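Long-range contact in protein bvu-3222 (Bacteroides vulgatus ATCC 8482, PDB 3FYF), which is of unknown function but is probably a periplasmic member of the DUF4251 family: residues Gly117-Asn122 against Ile136-Gly141. Sequence-based numbering, arbitrary orientation.
Sequences GNVYYN and IVLTGG
Val119 and Leu138 form an antiparallel hydrogen-bonded pair, Val119 N giving to Leu138 O at 3.0 Å and Leu138 N to Val119 O at 2.9 Å. Two residues on, Tyr121 and Ile136 repeat the exchange, and between the two pairs Tyr120 and Val137 face each other as a non-hydrogen-bonded pair. Beyond the Val119-Leu138 pair, the side chain of Asn118 bonds across: its OD1 receives Gly140 N on a lone pair, in the carbonyl plane, at 2.9 Å and nearly straight (170°). CG stands beside the backbone N (chi1 -53°), which swings the amide across to the 136-141 segment. The other end of this buried amide, ND2, is held by Asp114 and by Asn91 of the second subunit. A leucine here would probably leave Gly140 N without its acceptor and Asp114 without this donor. Gly140 CA lies 3.3 Å from Gly117 O, and a side chain on it would run into the Gly117-Asn118 peptide.

On one face, both methyls of Val137 lie alongside CD1 and CE1 of the Tyr120 ring, CG1 at 3.7 Å from CE1, and the second subunit packs on both residues. Val119, Leu138, Tyr121 and Ile136 share the other face, with Val119 CB 4.1 Å from Leu138 CB; there Leu43 of helix 27-44 covers Val119, Tyr121 and Leu138, while Phe48 meets the Tyr121 ring edge-to-face. At the far end Asn122 ND2 sits above the carbonyl plane of Tyr121 O, which also accepts Ile136 N, and a water links ND2 to Ile136 O. The contact is the open end of the beta hairpin of strands 119-126 and 132-138, within the large antiparallel sheet that packs on helix 27-44.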
# COMPACT_ATOMS: atom_id res chain seq x y z
N GLY B 117 -10.52 17.53 -1.41
CA GLY B 117 -10.66 17.14 -0.02
C GLY B 117 -9.61 16.17 0.49
O GLY B 117 -9.83 15.53 1.51
N ASN B 118 -8.48 16.06 -0.21
CA ASN B 118 -7.31 15.35 0.33
C ASN B 118 -6.63 16.24 1.35
O ASN B 118 -6.41 17.43 1.09
CB ASN B 118 -6.29 15.01 -0.77
CG ASN B 118 -6.90 14.25 -1.92
OD1 ASN B 118 -7.56 13.23 -1.73
ND2 ASN B 118 -6.67 14.74 -3.13
N VAL B 119 -6.31 15.68 2.51
CA VAL B 119 -5.78 16.47 3.63
C VAL B 119 -4.29 16.23 3.86
O VAL B 119 -3.83 15.10 3.88
CB VAL B 119 -6.57 16.20 4.93
CG1 VAL B 119 -6.03 17.01 6.12
CG2 VAL B 119 -8.03 16.50 4.70
N TYR B 120 -3.55 17.32 4.03
CA TYR B 120 -2.12 17.28 4.23
C TYR B 120 -1.82 17.78 5.64
O TYR B 120 -1.89 18.97 5.91
CB TYR B 120 -1.40 18.09 3.14
CG TYR B 120 -1.66 17.51 1.75
CD1 TYR B 120 -0.76 16.63 1.17
CD2 TYR B 120 -2.83 17.82 1.05
CE1 TYR B 120 -1.00 16.08 -0.10
CE2 TYR B 120 -3.08 17.27 -0.21
CZ TYR B 120 -2.17 16.41 -0.77
OH TYR B 120 -2.42 15.88 -2.02
N TYR B 121 -1.51 16.83 6.52
CA TYR B 121 -1.31 17.09 7.95
C TYR B 121 0.15 16.85 8.31
O TYR B 121 0.64 15.72 8.24
CB TYR B 121 -2.22 16.17 8.76
CG TYR B 121 -2.35 16.48 10.23
CD1 TYR B 121 -1.48 15.93 11.16
CD2 TYR B 121 -3.38 17.30 10.70
CE1 TYR B 121 -1.61 16.20 12.52
CE2 TYR B 121 -3.52 17.58 12.06
CZ TYR B 121 -2.63 17.03 12.96
OH TYR B 121 -2.75 17.29 14.30
N ASN B 122 0.85 17.93 8.67
CA ASN B 122 2.28 17.88 8.98
C ASN B 122 2.55 18.28 10.43
O ASN B 122 1.84 19.14 10.97
CB ASN B 122 3.08 18.80 8.04
CG ASN B 122 3.10 18.33 6.58
OD1 ASN B 122 3.56 19.04 5.70
ND2 ASN B 122 2.62 17.13 6.34
N ILE B 136 1.49 13.36 6.92
CA ILE B 136 0.33 12.53 6.66
C ILE B 136 -0.43 13.08 5.46
O ILE B 136 -0.70 14.27 5.37
CB ILE B 136 -0.63 12.43 7.89
CG1 ILE B 136 0.08 11.83 9.10
CG2 ILE B 136 -1.89 11.63 7.54
CD1 ILE B 136 -0.70 11.93 10.43
N VAL B 137 -0.76 12.20 4.52
CA VAL B 137 -1.68 12.54 3.44
C VAL B 137 -2.89 11.64 3.63
O VAL B 137 -2.76 10.42 3.61
CB VAL B 137 -1.05 12.29 2.05
CG1 VAL B 137 -2.04 12.65 0.96
CG2 VAL B 137 0.28 13.10 1.89
N LEU B 138 -4.06 12.25 3.83
CA LEU B 138 -5.34 11.53 3.93
C LEU B 138 -6.11 11.64 2.61
O LEU B 138 -6.36 12.74 2.13
CB LEU B 138 -6.17 12.08 5.09
CG LEU B 138 -7.67 11.76 5.25
CD1 LEU B 138 -7.90 10.30 5.63
CD2 LEU B 138 -8.28 12.66 6.31
N THR B 139 -6.48 10.50 2.04
CA THR B 139 -7.24 10.46 0.80
C THR B 139 -8.69 10.92 1.03
O THR B 139 -9.37 10.39 1.90
CB THR B 139 -7.21 9.04 0.17
OG1 THR B 139 -5.86 8.58 0.06
CG2 THR B 139 -7.86 9.02 -1.20
N GLY B 140 -9.13 11.91 0.26
CA GLY B 140 -10.47 12.48 0.39
C GLY B 140 -11.60 11.50 0.14
O GLY B 140 -11.53 10.69 -0.79
N GLY B 141 -12.62 11.55 1.00
CA GLY B 141 -13.75 10.62 0.94
C GLY B 141 -13.45 9.24 1.50
O GLY B 141 -14.25 8.33 1.32
O HOH W 1 1.35 15.94 4.34